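Long-range contact in UPF0336 protein Rv0637 (PDB 5ZY8), which probably contributes, as the HadC subunit, to the dehydration of (3R)-hydroxyacyl chains carried on acyl carrier protein in Mycobacterium tuberculosis: residues Ile7-Val20 / Leu98-Val112. Numbering follows the deposited sequence.
Sequences IRGMIWRYPDYFIV and LAGDKLWARMDIHSV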
ATOM      1  N   ILE C   7      -1.245  28.494  16.360  1.00 82.92           N
ATOM      2  CA  ILE C   7      -0.524  27.959  15.214  1.00 76.91           C
ATOM      3  C   ILE C   7      -0.753  28.784  13.952  1.00 78.42           C
ATOM      4  O   ILE C   7      -0.248  28.414  12.885  1.00 73.09           O
ATOM      5  CB  ILE C   7      -0.901  26.488  14.964  1.00 73.97           C
ATOM      6  CG1 ILE C   7      -2.424  26.336  14.977  1.00 76.79           C
ATOM      7  CG2 ILE C   7      -0.254  25.566  15.991  1.00 74.18           C
ATOM      8  CD1 ILE C   7      -2.918  25.029  14.437  1.00 77.64           C
ATOM      9  N   ARG C   8      -1.456  29.919  14.051  1.00 82.29           N
ATOM     10  CA  ARG C   8      -1.883  30.659  12.862  1.00 78.81           C
ATOM     11  C   ARG C   8      -0.707  31.089  11.998  1.00 72.42           C
ATOM     12  O   ARG C   8       0.267  31.665  12.492  1.00 75.05           O
ATOM     13  CB  ARG C   8      -2.708  31.895  13.239  1.00 79.76           C
ATOM     14  CG  ARG C   8      -4.068  31.605  13.824  1.00 80.68           C
ATOM     15  CD  ARG C   8      -4.554  32.766  14.669  1.00 84.39           C
ATOM     16  NE  ARG C   8      -5.568  32.346  15.630  1.00 90.37           N
ATOM     17  CZ  ARG C   8      -6.842  32.121  15.323  1.00100.40           C
ATOM     18  NH1 ARG C   8      -7.695  31.739  16.268  1.00112.09           N
ATOM     19  NH2 ARG C   8      -7.263  32.273  14.071  1.00100.16           N
ATOM     20  N   GLY C   9      -0.790  30.771  10.705  1.00 75.42           N
ATOM     21  CA  GLY C   9       0.214  31.212   9.761  1.00 72.07           C
ATOM     22  C   GLY C   9       1.534  30.488   9.841  1.00 70.07           C
ATOM     23  O   GLY C   9       2.535  30.989   9.325  1.00 73.57           O
ATOM     24  N   MET C  10       1.581  29.344  10.512  1.00 75.59           N
ATOM     25  CA  MET C  10       2.779  28.523  10.480  1.00 69.89           C
ATOM     26  C   MET C  10       2.928  27.843   9.120  1.00 66.41           C
ATOM     27  O   MET C  10       1.959  27.319   8.557  1.00 66.46           O
ATOM     28  CB  MET C  10       2.718  27.488  11.599  1.00 71.74           C
ATOM     29  CG  MET C  10       3.353  27.976  12.889  1.00 73.19           C
ATOM     30  SD  MET C  10       3.041  26.916  14.310  1.00 73.69           S
ATOM     31  CE  MET C  10       4.141  27.666  15.513  1.00 72.21           C
ATOM     32  N   ILE C  11       4.149  27.865   8.585  1.00 65.00           N
ATOM     33  CA  ILE C  11       4.491  27.169   7.348  1.00 64.81           C
ATOM     34  C   ILE C  11       5.399  26.020   7.743  1.00 66.73           C
ATOM     35  O   ILE C  11       6.442  26.235   8.374  1.00 69.67           O
ATOM     36  CB  ILE C  11       5.183  28.083   6.322  1.00 69.71           C
ATOM     37  CG1 ILE C  11       4.251  29.196   5.837  1.00 74.77           C
ATOM     38  CG2 ILE C  11       5.719  27.268   5.147  1.00 70.45           C
ATOM     39  CD1 ILE C  11       4.962  30.277   5.045  1.00 79.04           C
ATOM     40  N   TRP C  12       5.016  24.806   7.357  1.00 70.99           N
ATOM     41  CA  TRP C  12       5.739  23.593   7.736  1.00 65.97           C
ATOM     42  C   TRP C  12       6.246  22.938   6.458  1.00 57.58           C
ATOM     43  O   TRP C  12       5.468  22.350   5.704  1.00 54.26           O
ATOM     44  CB  TRP C  12       4.839  22.666   8.557  1.00 69.37           C
ATOM     45  CG  TRP C  12       5.565  21.540   9.211  1.00 76.31           C
ATOM     46  CD1 TRP C  12       5.716  20.264   8.744  1.00 76.68           C
ATOM     47  CD2 TRP C  12       6.290  21.604  10.442  1.00 74.91           C
ATOM     48  NE1 TRP C  12       6.465  19.521   9.628  1.00 71.32           N
ATOM     49  CE2 TRP C  12       6.834  20.323  10.677  1.00 76.77           C
ATOM     50  CE3 TRP C  12       6.525  22.618  11.374  1.00 64.99           C
ATOM     51  CZ2 TRP C  12       7.599  20.033  11.803  1.00 76.98           C
ATOM     52  CZ3 TRP C  12       7.281  22.327  12.491  1.00 69.80           C
ATOM     53  CH2 TRP C  12       7.813  21.047  12.694  1.00 71.88           C
ATOM     54  N   ARG C  13       7.545  23.075   6.201  1.00 60.71           N
ATOM     55  CA  ARG C  13       8.164  22.424   5.056  1.00 66.24           C
ATOM     56  C   ARG C  13       8.515  20.983   5.410  1.00 73.20           C
ATOM     57  O   ARG C  13       9.172  20.725   6.425  1.00 77.91           O
ATOM     58  CB  ARG C  13       9.406  23.199   4.605  1.00 70.65           C
ATOM     59  CG  ARG C  13       9.087  24.422   3.743  1.00 80.55           C
ATOM     60  CD  ARG C  13      10.238  25.414   3.689  1.00 84.94           C
ATOM     61  NE  ARG C  13       9.873  26.715   4.251  1.00 95.98           N
ATOM     62  CZ  ARG C  13      10.725  27.538   4.861  1.00101.96           C
ATOM     63  NH1 ARG C  13      10.304  28.704   5.339  1.00 96.77           N
ATOM     64  NH2 ARG C  13      12.001  27.198   4.993  1.00109.68           N
ATOM     65  N   TYR C  14       8.057  20.046   4.584  1.00 71.37           N
ATOM     66  CA  TYR C  14       8.332  18.635   4.826  1.00 62.57           C
ATOM     67  C   TYR C  14       9.770  18.327   4.432  1.00 62.84           C
ATOM     68  O   TYR C  14      10.153  18.574   3.281  1.00 65.12           O
ATOM     69  CB  TYR C  14       7.366  17.759   4.047  1.00 63.90           C
ATOM     70  CG  TYR C  14       7.356  16.302   4.473  1.00 60.05           C
ATOM     71  CD1 TYR C  14       6.922  15.929   5.742  1.00 57.28           C
ATOM     72  CD2 TYR C  14       7.733  15.292   3.589  1.00 56.06           C
ATOM     73  CE1 TYR C  14       6.900  14.595   6.131  1.00 55.54           C
ATOM     74  CE2 TYR C  14       7.707  13.958   3.964  1.00 56.14           C
ATOM     75  CZ  TYR C  14       7.290  13.611   5.238  1.00 55.79           C
ATOM     76  OH  TYR C  14       7.261  12.279   5.621  1.00 55.71           O
ATOM     77  N   PRO C  15      10.591  17.794   5.342  1.00 61.58           N
ATOM     78  CA  PRO C  15      12.035  17.674   5.078  1.00 56.58           C
ATOM     79  C   PRO C  15      12.412  16.576   4.088  1.00 52.46           C
ATOM     80  O   PRO C  15      13.607  16.377   3.835  1.00 53.48           O
ATOM     81  CB  PRO C  15      12.607  17.375   6.472  1.00 58.21           C
ATOM     82  CG  PRO C  15      11.488  16.686   7.190  1.00 60.34           C
ATOM     83  CD  PRO C  15      10.215  17.292   6.679  1.00 62.79           C
ATOM     84  N   ASP C  16      11.446  15.860   3.526  1.00 53.10           N
ATOM     85  CA  ASP C  16      11.695  14.778   2.589  1.00 48.46           C
ATOM     86  C   ASP C  16      10.901  15.013   1.316  1.00 46.32           C
ATOM     87  O   ASP C  16       9.889  15.716   1.312  1.00 50.00           O
ATOM     88  CB  ASP C  16      11.312  13.428   3.211  1.00 46.08           C
ATOM     89  CG  ASP C  16      11.916  12.243   2.485  1.00 44.46           C
ATOM     90  OD1 ASP C  16      12.714  12.436   1.537  1.00 41.77           O
ATOM     91  OD2 ASP C  16      11.565  11.104   2.883  1.00 45.51           O
ATOM     92  N   TYR C  17      11.375  14.428   0.225  1.00 39.85           N
ATOM     93  CA  TYR C  17      10.592  14.395  -0.997  1.00 43.45           C
ATOM     94  C   TYR C  17       9.750  13.116  -1.062  1.00 44.24           C
ATOM     95  O   TYR C  17       9.924  12.176  -0.282  1.00 48.51           O
ATOM     96  CB  TYR C  17      11.495  14.528  -2.219  1.00 41.77           C
ATOM     97  CG  TYR C  17      12.566  13.476  -2.355  1.00 42.69           C
ATOM     98  CD1 TYR C  17      12.290  12.244  -2.944  1.00 45.64           C
ATOM     99  CD2 TYR C  17      13.857  13.716  -1.913  1.00 43.79           C
ATOM    100  CE1 TYR C  17      13.266  11.290  -3.090  1.00 48.60           C
ATOM    101  CE2 TYR C  17      14.843  12.766  -2.053  1.00 48.02           C
ATOM    102  CZ  TYR C  17      14.544  11.554  -2.639  1.00 49.45           C
ATOM    103  OH  TYR C  17      15.525  10.598  -2.779  1.00 49.28           O
ATOM    104  N   PHE C  18       8.821  13.092  -2.011  1.00 47.71           N
ATOM    105  CA  PHE C  18       7.878  11.993  -2.172  1.00 46.29           C
ATOM    106  C   PHE C  18       7.875  11.589  -3.638  1.00 41.27           C
ATOM    107  O   PHE C  18       7.645  12.434  -4.509  1.00 36.88           O
ATOM    108  CB  PHE C  18       6.483  12.427  -1.701  1.00 45.81           C
ATOM    109  CG  PHE C  18       5.402  11.405  -1.908  1.00 51.66           C
ATOM    110  CD1 PHE C  18       4.752  11.287  -3.136  1.00 59.89           C
ATOM    111  CD2 PHE C  18       4.987  10.594  -0.864  1.00 53.37           C
ATOM    112  CE1 PHE C  18       3.737  10.356  -3.322  1.00 57.73           C
ATOM    113  CE2 PHE C  18       3.963   9.662  -1.041  1.00 51.37           C
ATOM    114  CZ  PHE C  18       3.345   9.542  -2.269  1.00 53.66           C
ATOM    115  N   ILE C  19       8.136  10.314  -3.916  1.00 41.49           N
ATOM    116  CA  ILE C  19       8.076   9.799  -5.281  1.00 46.63           C
ATOM    117  C   ILE C  19       6.704   9.182  -5.497  1.00 51.43           C
ATOM    118  O   ILE C  19       6.280   8.299  -4.738  1.00 49.33           O
ATOM    119  CB  ILE C  19       9.171   8.757  -5.555  1.00 47.13           C
ATOM    120  CG1 ILE C  19      10.566   9.353  -5.384  1.00 47.12           C
ATOM    121  CG2 ILE C  19       9.009   8.233  -6.977  1.00 46.66           C
ATOM    122  CD1 ILE C  19      10.965  10.266  -6.502  1.00 44.24           C
ATOM    123  N   VAL C  20       6.009   9.633  -6.534  1.00 52.57           N
ATOM    124  CA  VAL C  20       4.718   9.049  -6.874  1.00 53.99           C
ATOM    125  C   VAL C  20       5.002   7.719  -7.568  1.00 47.97           C
ATOM    126  O   VAL C  20       5.428   7.691  -8.726  1.00 40.49           O
ATOM    127  CB  VAL C  20       3.896   9.990  -7.761  1.00 56.88           C
ATOM    128  CG1 VAL C  20       2.561   9.363  -8.070  1.00 59.13           C
ATOM    129  CG2 VAL C  20       3.710  11.328  -7.067  1.00 54.11           C
ATOM    130  N   LEU C  98       1.866  12.560 -12.169  1.00 54.70           N
ATOM    131  CA  LEU C  98       2.090  11.282 -12.821  1.00 58.69           C
ATOM    132  C   LEU C  98       3.013  10.384 -12.010  1.00 63.42           C
ATOM    133  O   LEU C  98       3.752  10.827 -11.118  1.00 60.86           O
ATOM    134  CB  LEU C  98       2.711  11.458 -14.208  1.00 53.74           C
ATOM    135  CG  LEU C  98       2.213  12.555 -15.132  1.00 56.22           C
ATOM    136  CD1 LEU C  98       3.053  12.530 -16.402  1.00 57.13           C
ATOM    137  CD2 LEU C  98       0.732  12.370 -15.436  1.00 54.70           C
ATOM    138  N   ALA C  99       2.968   9.099 -12.364  1.00 64.14           N
ATOM    139  CA  ALA C  99       3.896   8.152 -11.779  1.00 60.24           C
ATOM    140  C   ALA C  99       5.316   8.561 -12.147  1.00 59.24           C
ATOM    141  O   ALA C  99       5.588   8.984 -13.277  1.00 47.53           O
ATOM    142  CB  ALA C  99       3.594   6.740 -12.270  1.00 63.15           C
ATOM    143  N   GLY C 100       6.216   8.463 -11.171  1.00 50.81           N
ATOM    144  CA  GLY C 100       7.564   8.941 -11.342  1.00 53.14           C
ATOM    145  C   GLY C 100       7.792  10.369 -10.897  1.00 54.76           C
ATOM    146  O   GLY C 100       8.952  10.779 -10.777  1.00 57.56           O
ATOM    147  N   ASP C 101       6.735  11.141 -10.641  1.00 63.26           N
ATOM    148  CA  ASP C 101       6.929  12.528 -10.230  1.00 58.77           C
ATOM    149  C   ASP C 101       7.550  12.613  -8.843  1.00 57.35           C
ATOM    150  O   ASP C 101       7.176  11.874  -7.929  1.00 59.72           O
ATOM    151  CB  ASP C 101       5.611  13.305 -10.236  1.00 56.92           C
ATOM    152  CG  ASP C 101       5.125  13.621 -11.633  1.00 55.59           C
ATOM    153  OD1 ASP C 101       4.005  14.168 -11.775  1.00 51.55           O
ATOM    154  OD2 ASP C 101       5.879  13.341 -12.589  1.00 58.37           O
ATOM    155  N   LYS C 102       8.486  13.544  -8.688  1.00 55.57           N
ATOM    156  CA  LYS C 102       9.097  13.865  -7.405  1.00 50.29           C
ATOM    157  C   LYS C 102       8.438  15.128  -6.859  1.00 44.66           C
ATOM    158  O   LYS C 102       8.434  16.168  -7.525  1.00 46.46           O
ATOM    159  CB  LYS C 102      10.606  14.048  -7.575  1.00 52.33           C
ATOM    160  CG  LYS C 102      11.424  14.083  -6.300  1.00 53.41           C
ATOM    161  CD  LYS C 102      12.838  14.553  -6.602  1.00 55.87           C
ATOM    162  CE  LYS C 102      13.796  14.178  -5.490  1.00 55.84           C
ATOM    163  NZ  LYS C 102      15.210  14.485  -5.817  1.00 57.18           N
ATOM    164  N   LEU C 103       7.886  15.043  -5.655  1.00 46.90           N
ATOM    165  CA  LEU C 103       7.074  16.111  -5.098  1.00 46.89           C
ATOM    166  C   LEU C 103       7.643  16.582  -3.770  1.00 47.30           C
ATOM    167  O   LEU C 103       8.082  15.769  -2.949  1.00 46.34           O
ATOM    168  CB  LEU C 103       5.627  15.636  -4.891  1.00 47.37           C
ATOM    169  CG  LEU C 103       4.866  15.172  -6.130  1.00 47.96           C
ATOM    170  CD1 LEU C 103       3.414  14.908  -5.788  1.00 49.15           C
ATOM    171  CD2 LEU C 103       4.983  16.211  -7.223  1.00 47.55           C
ATOM    172  N   TRP C 104       7.611  17.895  -3.553  1.00 50.80           N
ATOM    173  CA  TRP C 104       7.989  18.499  -2.282  1.00 50.07           C
ATOM    174  C   TRP C 104       6.749  19.112  -1.655  1.00 49.44           C
ATOM    175  O   TRP C 104       6.021  19.866  -2.306  1.00 56.26           O
ATOM    176  CB  TRP C 104       9.077  19.566  -2.451  1.00 46.44           C
ATOM    177  CG  TRP C 104      10.362  19.032  -2.990  1.00 43.62           C
ATOM    178  CD1 TRP C 104      10.727  18.933  -4.308  1.00 44.97           C
ATOM    179  CD2 TRP C 104      11.463  18.518  -2.230  1.00 45.16           C
ATOM    180  NE1 TRP C 104      11.990  18.387  -4.413  1.00 45.84           N
ATOM    181  CE2 TRP C 104      12.463  18.124  -3.152  1.00 44.95           C
ATOM    182  CE3 TRP C 104      11.702  18.353  -0.862  1.00 47.20           C
ATOM    183  CZ2 TRP C 104      13.679  17.573  -2.744  1.00 41.10           C
ATOM    184  CZ3 TRP C 104      12.914  17.816  -0.461  1.00 43.20           C
ATOM    185  CH2 TRP C 104      13.885  17.431  -1.398  1.00 41.63           C
ATOM    186  N   ALA C 105       6.534  18.808  -0.386  1.00 53.10           N
ATOM    187  CA  ALA C 105       5.321  19.179   0.312  1.00 54.86           C
ATOM    188  C   ALA C 105       5.599  20.311   1.288  1.00 61.28           C
ATOM    189  O   ALA C 105       6.687  20.421   1.865  1.00 63.41           O
ATOM    190  CB  ALA C 105       4.727  17.977   1.047  1.00 54.08           C
ATOM    191  N   ARG C 106       4.594  21.162   1.439  1.00 63.01           N
ATOM    192  CA  ARG C 106       4.663  22.327   2.306  1.00 64.01           C
ATOM    193  C   ARG C 106       3.256  22.578   2.813  1.00 62.03           C
ATOM    194  O   ARG C 106       2.347  22.818   2.014  1.00 67.07           O
ATOM    195  CB  ARG C 106       5.217  23.544   1.558  1.00 70.78           C
ATOM    196  CG  ARG C 106       5.429  24.773   2.422  1.00 74.65           C
ATOM    197  CD  ARG C 106       5.634  26.007   1.562  1.00 77.92           C
ATOM    198  NE  ARG C 106       4.538  26.966   1.671  1.00 82.77           N
ATOM    199  CZ  ARG C 106       4.348  27.977   0.824  1.00 80.77           C
ATOM    200  NH1 ARG C 106       3.326  28.813   0.994  1.00 76.81           N
ATOM    201  NH2 ARG C 106       5.181  28.150  -0.195  1.00 74.10           N
ATOM    202  N   MET C 107       3.064  22.478   4.117  1.00 59.35           N
ATOM    203  CA  MET C 107       1.758  22.696   4.719  1.00 64.90           C
ATOM    204  C   MET C 107       1.723  24.076   5.364  1.00 66.93           C
ATOM    205  O   MET C 107       2.578  24.396   6.194  1.00 71.40           O
ATOM    206  CB  MET C 107       1.473  21.620   5.757  1.00 66.32           C
ATOM    207  CG  MET C 107       0.022  21.460   6.117  1.00 70.07           C
ATOM    208  SD  MET C 107      -0.033  20.574   7.670  1.00 74.00           S
ATOM    209  CE  MET C 107       0.609  21.848   8.755  1.00 79.56           C
ATOM    210  N   ASP C 108       0.719  24.878   5.010  1.00 71.34           N
ATOM    211  CA  ASP C 108       0.449  26.119   5.719  1.00 66.75           C
ATOM    212  C   ASP C 108      -0.812  25.976   6.559  1.00 64.18           C
ATOM    213  O   ASP C 108      -1.761  25.284   6.182  1.00 60.45           O
ATOM    214  CB  ASP C 108       0.256  27.304   4.752  1.00 66.55           C
ATOM    215  CG  ASP C 108       1.411  27.478   3.770  1.00 71.00           C
ATOM    216  OD1 ASP C 108       2.431  26.777   3.923  1.00 76.06           O
ATOM    217  OD2 ASP C 108       1.305  28.340   2.858  1.00 79.29           O
ATOM    218  N   ILE C 109      -0.844  26.696   7.674  1.00 57.51           N
ATOM    219  CA  ILE C 109      -2.073  26.817   8.447  1.00 62.98           C
ATOM    220  C   ILE C 109      -2.913  27.926   7.822  1.00 70.59           C
ATOM    221  O   ILE C 109      -2.584  29.115   7.920  1.00 64.82           O
ATOM    222  CB  ILE C 109      -1.795  27.093   9.923  1.00 66.42           C
ATOM    223  CG1 ILE C 109      -0.974  25.945  10.503  1.00 70.37           C
ATOM    224  CG2 ILE C 109      -3.115  27.326  10.660  1.00 65.69           C
ATOM    225  CD1 ILE C 109      -1.789  24.785  11.001  1.00 72.41           C
ATOM    226  N   HIS C 110      -3.983  27.526   7.143  1.00 73.52           N
ATOM    227  CA  HIS C 110      -4.789  28.457   6.372  1.00 73.06           C
ATOM    228  C   HIS C 110      -5.747  29.227   7.268  1.00 70.09           C
ATOM    229  O   HIS C 110      -5.950  30.427   7.066  1.00 78.05           O
ATOM    230  CB  HIS C 110      -5.550  27.697   5.287  1.00 73.59           C
ATOM    231  CG  HIS C 110      -6.119  28.568   4.212  1.00 74.65           C
ATOM    232  ND1 HIS C 110      -7.441  28.961   4.196  1.00 74.18           N
ATOM    233  CD2 HIS C 110      -5.553  29.112   3.109  1.00 73.75           C
ATOM    234  CE1 HIS C 110      -7.664  29.710   3.131  1.00 70.24           C
ATOM    235  NE2 HIS C 110      -6.535  29.816   2.454  1.00 70.61           N
ATOM    236  N   SER C 111      -6.328  28.566   8.269  1.00 72.18           N
ATOM    237  CA  SER C 111      -7.326  29.186   9.129  1.00 74.29           C
ATOM    238  C   SER C 111      -7.378  28.413  10.433  1.00 75.55           C
ATOM    239  O   SER C 111      -7.155  27.199  10.459  1.00 85.66           O
ATOM    240  CB  SER C 111      -8.732  29.177   8.504  1.00 74.59           C
ATOM    241  OG  SER C 111      -8.708  29.366   7.104  1.00 66.14           O
ATOM    242  N   VAL C 112      -7.709  29.125  11.507  1.00 84.42           N
ATOM    243  CA  VAL C 112      -7.953  28.531  12.818  1.00 89.22           C
ATOM    244  C   VAL C 112      -9.196  29.209  13.368  1.00 93.40           C
ATOM    245  O   VAL C 112      -9.263  30.441  13.416  1.00104.44           O
ATOM    246  CB  VAL C 112      -6.769  28.707  13.793  1.00 81.61           C
ATOM    247  CG1 VAL C 112      -7.090  28.071  15.143  1.00 77.35           C
ATOM    248  CG2 VAL C 112      -5.494  28.125  13.218  1.00 74.06           C
TER
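Trp-12 and Met-107, like Phe-18 and Leu-103 farther along, are hydrogen-bonded antiparallel pairs that fasten strand 11-19, outermost in this chain's sheet, to strand 102-113 of a hot dog fold. They illustrate how one sheet can offer two unlike faces. On the face that carries Trp-12, Phe-18, Leu-103 and Met-107, packing is close: helix 61-74, the sausage of the hot dog, lies against it, with Phe-71 meeting Met-107 and the Trp-12 ring while Asp-70 accepts a bond from Trp-12 NE1. At the two ends of the contact this apolar layer goes on, Val-20 CG2 resting 3.8 Å from Leu-103 CD1 and Ile-7 CD1 3.6 Å from Ile-109 CD1.

The other face is more polar and more open to solvent, with Ile-11 and Arg-13 exposed and Arg-106 and Asp-108 partly so. Within strand 102-113 Arg-106 grips Asp-108 side-on in a salt bridge, NE to OD1 and NH1 to OD2, each oxygen using its syn lone pair; from strand 11-19, Ile-11 CG2 lies obliquely against this pair, 3.7 Å from Arg-106 NE. Alongside, the aliphatic part of Arg-13 runs the same way as that of Arg-106, and the guanidinium planes stand nearly perpendicular.

Between the halves of strand 11-19 the chain turns a corner at Pro-15 and Asp-16, and Asp-16 forms salt bridges with Arg-22 and Arg-26 of the second subunit. Beyond it, aromatic and lysine packing covers one end of the polar face. Tyr-17 CB sits over the six-membered ring of Trp-104 in a CH-pi contact. With CG between backbone N and carbonyl carbon (chi1 58°), the phenol turns its edge to that indole, planes at 66°, and one face to Lys-102, whose NZ makes a cation-pi contact while CE lies over the ring centre, 3.4 Å from Tyr-17 CG.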